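Side-chain contacts in fructosyl amine:oxygen oxidoreductase (Neosartorya fumigata, PDB 4WCT), which oxidatively deglycates fructosyl amines (Amadori products), probably with its bound FAD serving as the redox cofactor: residues 400-404 against 405-409; 211-215 against 216-220. All blocks are in the same frame, centred on the assembly; numbering follows the deposited sequence.

Contact 1 of 2, residues 400-404 against 405-409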
loop_
_atom_site.group_PDB
_atom_site.type_symbol
_atom_site.label_atom_id
_atom_site.label_comp_id
_atom_site.label_asym_id
_atom_site.label_seq_id
_atom_site.Cartn_x
_atom_site.Cartn_y
_atom_site.Cartn_z
ATOM N N ILE A 400 9.432 9.050 8.681
ATOM C CA ILE A 400 9.416 8.249 9.909
ATOM C C ILE A 400 10.641 8.564 10.810
ATOM O O ILE A 400 10.489 8.771 12.028
ATOM C CB ILE A 400 9.351 6.746 9.578
ATOM C CG1 ILE A 400 7.989 6.391 8.932
ATOM C CG2 ILE A 400 9.582 5.902 10.833
ATOM C CD1 ILE A 400 7.981 5.121 8.127
ATOM N N ALA A 401 11.828 8.654 10.221
ATOM C CA ALA A 401 13.028 9.062 10.977
ATOM C C ALA A 401 12.875 10.476 11.576
ATOM O O ALA A 401 13.310 10.740 12.727
ATOM C CB ALA A 401 14.264 8.963 10.113
ATOM N N ASP A 402 12.240 11.375 10.829
ATOM C CA ASP A 402 11.994 12.728 11.309
ATOM C C ASP A 402 11.078 12.705 12.537
ATOM O O ASP A 402 11.292 13.414 13.515
ATOM C CB ASP A 402 11.326 13.606 10.233
ATOM C CG ASP A 402 12.284 14.121 9.162
ATOM O OD1 ASP A 402 13.539 13.949 9.263
ATOM O OD2 ASP A 402 11.763 14.691 8.175
ATOM N N ALA A 403 10.037 11.893 12.486
ATOM C CA ALA A 403 9.155 11.733 13.632
ATOM C C ALA A 403 9.898 11.131 14.847
ATOM O O ALA A 403 9.693 11.559 15.983
ATOM C CB ALA A 403 7.978 10.864 13.238
ATOM N N LEU A 404 10.795 10.175 14.606
ATOM C CA LEU A 404 11.632 9.617 15.664
ATOM C C LEU A 404 12.481 10.719 16.312
ATOM O O LEU A 404 12.631 10.760 17.544
ATOM C CB LEU A 404 12.565 8.540 15.118
ATOM C CG LEU A 404 13.371 7.730 16.135
ATOM C CD1 LEU A 404 12.503 6.755 16.923
ATOM C CD2 LEU A 404 14.522 6.998 15.466
ATOM N N GLU A 405 12.901 11.665 15.491
ATOM C CA GLU A 405 13.763 12.759 15.928
ATOM C C GLU A 405 12.989 14.017 16.330
ATOM O O GLU A 405 13.595 15.069 16.540
ATOM C CB GLU A 405 14.764 13.086 14.828
ATOM C CG GLU A 405 15.734 11.963 14.520
ATOM C CD GLU A 405 16.624 12.210 13.301
ATOM O OE1 GLU A 405 16.484 13.242 12.625
ATOM O OE2 GLU A 405 17.564 11.439 13.096
ATOM N N SER A 406 11.674 13.886 16.492
ATOM C CA SER A 406 10.788 14.980 16.914
ATOM C C SER A 406 10.862 16.180 16.006
ATOM O O SER A 406 10.813 17.314 16.464
ATOM C CB SER A 406 11.108 15.399 18.362
ATOM O OG SER A 406 10.803 14.340 19.241
ATOM N N LYS A 407 10.990 15.952 14.705
ATOM C CA LYS A 407 10.965 17.046 13.759
ATOM C C LYS A 407 10.183 16.733 12.489
ATOM O O LYS A 407 10.500 17.217 11.419
ATOM C CB LYS A 407 12.385 17.424 13.389
ATOM C CG LYS A 407 13.206 16.280 12.834
ATOM C CD LYS A 407 14.687 16.645 12.750
ATOM C CE LYS A 407 15.294 16.118 11.468
ATOM N NZ LYS A 407 16.772 16.294 11.465
ATOM N N LEU A 408 9.145 15.929 12.601
ATOM C CA LEU A 408 8.266 15.731 11.442
ATOM C C LEU A 408 7.698 17.064 11.016
ATOM O O LEU A 408 7.200 17.837 11.859
ATOM C CB LEU A 408 7.152 14.744 11.832
ATOM C CG LEU A 408 6.186 14.314 10.743
ATOM C CD1 LEU A 408 6.934 13.711 9.572
ATOM C CD2 LEU A 408 5.210 13.299 11.310
ATOM N N GLN A 409 7.766 17.373 9.720
ATOM C CA GLN A 409 7.428 18.713 9.266
ATOM C C GLN A 409 5.980 19.096 9.485
ATOM O O GLN A 409 5.066 18.253 9.505
ATOM C CB GLN A 409 7.833 18.956 7.818
ATOM C CG GLN A 409 7.068 18.125 6.827
ATOM C CD GLN A 409 7.619 18.240 5.423
ATOM O OE1 GLN A 409 8.445 17.442 5.015
ATOM N NE2 GLN A 409 7.263 19.308 4.746
HETATM O O HOH W 1 9.380 15.802 7.836
HETATM O O HOH W 2 13.213 12.689 19.368
#
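Lys407 lays its side chain back over Asp402 on the last turn of helix 393-404. Its CG lies 3.5 Å from Asp402 O, placed there by a first torsion of 56° that sets CG between the backbone N and the carbonyl carbon. Farther out, Lys407 CE touches Asp402 OD1 at 3.6 Å. Lys407 NZ instead makes a salt bridge to Glu405 OE1 at 3.3 Å, a weak bond. Glu405 is extended beyond CG and runs over the carbonyl of Ala401, its CG 3.3 Å from Ala401 O; the same oxygen accepts the Glu405 amide in the final regular helical bond. On the apolar part of the contact, Leu408 folds its CB onto Ala403 CA and brings CD2 to 4.2 Å from Ala403 CB. The backbone that brings these residues together is a Schellman motif: Ser406 takes positive phi as the C-prime residue, Lys407 N makes a nearly straight bond of 2.8 Å to Asp402 O (171° at the hydrogen), and Ser406 N donates to Ala403 O. One water then links Asp402 OD2, to which it donates, with the amide of Gln409, and a second joins Leu404 O to Ser406 OG. Asp402 OD1 and Glu405 OE1 stand only 4.5 Å apart, but Arg47 forms salt bridges to both, which probably offsets their repulsion, and Tyr49 holds Glu405 OE2. On the buried side, Ala401 and Leu404 pack on Leu44 of helix 35-46, and Ala403 rests on Leu380 and Ile370.

Contact 2 of 2, residues 211-215 against 216-220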
loop_
_atom_site.group_PDB
_atom_site.type_symbol
_atom_site.label_atom_id
_atom_site.label_comp_id
_atom_site.label_asym_id
_atom_site.label_seq_id
_atom_site.Cartn_x
_atom_site.Cartn_y
_atom_site.Cartn_z
ATOM N N LEU A 211 4.993 -6.374 22.278
ATOM C CA LEU A 211 5.882 -5.330 22.749
ATOM C C LEU A 211 6.187 -5.602 24.224
ATOM O O LEU A 211 5.408 -6.276 24.905
ATOM C CB LEU A 211 5.242 -3.952 22.614
ATOM C CG LEU A 211 4.839 -3.523 21.191
ATOM C CD1 LEU A 211 4.203 -2.145 21.205
ATOM C CD2 LEU A 211 6.052 -3.546 20.271
ATOM N N VAL A 212 7.345 -5.134 24.652
ATOM C CA VAL A 212 7.827 -5.320 26.016
ATOM C C VAL A 212 7.871 -3.965 26.728
ATOM O O VAL A 212 8.313 -2.966 26.175
ATOM C CB VAL A 212 9.204 -6.001 26.016
ATOM C CG1 VAL A 212 9.703 -6.236 27.439
ATOM C CG2 VAL A 212 9.126 -7.312 25.265
ATOM N N TYR A 213 7.266 -3.906 27.919
ATOM C CA TYR A 213 7.123 -2.648 28.654
ATOM C C TYR A 213 7.861 -2.687 29.975
ATOM O O TYR A 213 7.970 -3.737 30.581
ATOM C CB TYR A 213 5.658 -2.378 28.947
ATOM C CG TYR A 213 4.833 -2.119 27.721
ATOM C CD1 TYR A 213 4.212 -3.168 27.051
ATOM C CD2 TYR A 213 4.560 -0.826 27.312
ATOM C CE1 TYR A 213 3.441 -2.949 25.923
ATOM C CE2 TYR A 213 3.697 -0.596 26.241
ATOM C CZ TYR A 213 3.205 -1.667 25.518
ATOM O OH TYR A 213 2.403 -1.430 24.415
ATOM N N GLU A 214 8.422 -1.551 30.358
ATOM C CA GLU A 214 8.978 -1.355 31.703
ATOM C C GLU A 214 8.726 0.075 32.114
ATOM O O GLU A 214 8.979 0.992 31.338
ATOM C CB GLU A 214 10.471 -1.638 31.721
ATOM C CG GLU A 214 10.784 -3.125 31.723
ATOM C CD GLU A 214 12.264 -3.410 31.568
ATOM O OE1 GLU A 214 13.076 -2.483 31.788
ATOM O OE2 GLU A 214 12.609 -4.560 31.213
ATOM N N ASP A 215 8.191 0.261 33.320
ATOM C CA ASP A 215 7.918 1.604 33.834
ATOM C C ASP A 215 7.035 2.434 32.891
ATOM O O ASP A 215 7.291 3.617 32.685
ATOM C CB ASP A 215 9.233 2.351 34.075
ATOM C CG ASP A 215 10.019 1.783 35.246
ATOM O OD1 ASP A 215 9.409 1.130 36.118
ATOM O OD2 ASP A 215 11.249 1.990 35.294
ATOM N N GLY A 216 6.105 1.767 32.222
ATOM C CA GLY A 216 5.091 2.430 31.432
ATOM C C GLY A 216 5.563 2.829 30.043
ATOM O O GLY A 216 4.861 3.551 29.340
ATOM N N ASP A 217 6.766 2.403 29.673
ATOM C CA ASP A 217 7.293 2.687 28.331
ATOM C C ASP A 217 7.697 1.398 27.608
ATOM O O ASP A 217 7.915 0.368 28.229
ATOM C CB ASP A 217 8.481 3.653 28.444
ATOM C CG ASP A 217 8.738 4.440 27.182
ATOM O OD1 ASP A 217 8.004 4.251 26.184
ATOM O OD2 ASP A 217 9.736 5.204 27.159
ATOM N N VAL A 218 7.845 1.467 26.280
ATOM C CA VAL A 218 8.265 0.313 25.504
ATOM C C VAL A 218 9.781 0.221 25.475
ATOM O O VAL A 218 10.472 1.189 25.122
ATOM C CB VAL A 218 7.698 0.392 24.053
ATOM C CG1 VAL A 218 8.258 -0.718 23.178
ATOM C CG2 VAL A 218 6.184 0.318 24.102
ATOM N N VAL A 219 10.285 -0.944 25.862
ATOM C CA VAL A 219 11.703 -1.206 25.871
ATOM C C VAL A 219 12.155 -2.231 24.854
ATOM O O VAL A 219 13.335 -2.582 24.800
ATOM C CB VAL A 219 12.180 -1.604 27.294
ATOM C CG1 VAL A 219 11.809 -0.513 28.288
ATOM C CG2 VAL A 219 11.568 -2.908 27.740
ATOM N N GLY A 220 11.239 -2.710 24.016
ATOM C CA GLY A 220 11.616 -3.593 22.929
ATOM C C GLY A 220 10.489 -4.545 22.604
ATOM O O GLY A 220 9.330 -4.184 22.726
#
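The ring of Tyr213 leans obliquely across Val218, its CE2 meeting CG2 of the valine at 3.4 Å. With CG of Tyr213 beside its backbone N (chi1 -66°), the ring swings over the facing strand, and Val218 CG2 also meets Leu211 CD1 at 4.3 Å. Val212 and Glu214 point to the other face of the hairpin, where the methyls of Val219 meet both. Val219 stands at about a right angle to both partners, its CG2 3.8 Å from Val212 CG1 and its CG1 3.9 Å from Glu214 CB. Here the pairing slips by one residue in a beta bulge, Val219 and Gly220 together opposing Val212, whose O accepts Val219 N and whose N donates to Gly220 O. At the closed end, a type I' turn from Glu214 to Asp217 makes a two-residue hairpin loop of Asp215 and Gly216, both at positive phi. Glu214 N donates to Asp217 O at 2.9 Å, and Asp217 N donates back to Glu214 O. The Asp217 carboxylate curls back so that OD1 accepts the amide of Val218, which approaches from above the carboxylate plane, while OD2 is held by Ser378. Glu214 forms a salt bridge to Lys230 of the next strand, and His376 packs edge-to-face with Tyr213.

Contact 2 comes first along the chain, closing the tight turn between strands 208-214 and 217-223 of a three-stranded antiparallel sheet. The chain then passes through strand 228-230 into strand 233-236 of the FAD-binding sheet, and much later returns to that sheet through strands 369-372 and 379-383. Contact 1 follows, ending helix 393-404 and turning the chain toward helix 410-413. The two contacts are in series, neither nested nor crossed, with centres about 21 Å apart. Strand 379-383 is common ground: 211-220 packs on Leu379, whereas 400-404 packs on the adjacent Leu380, tying hairpin and helix to one strand.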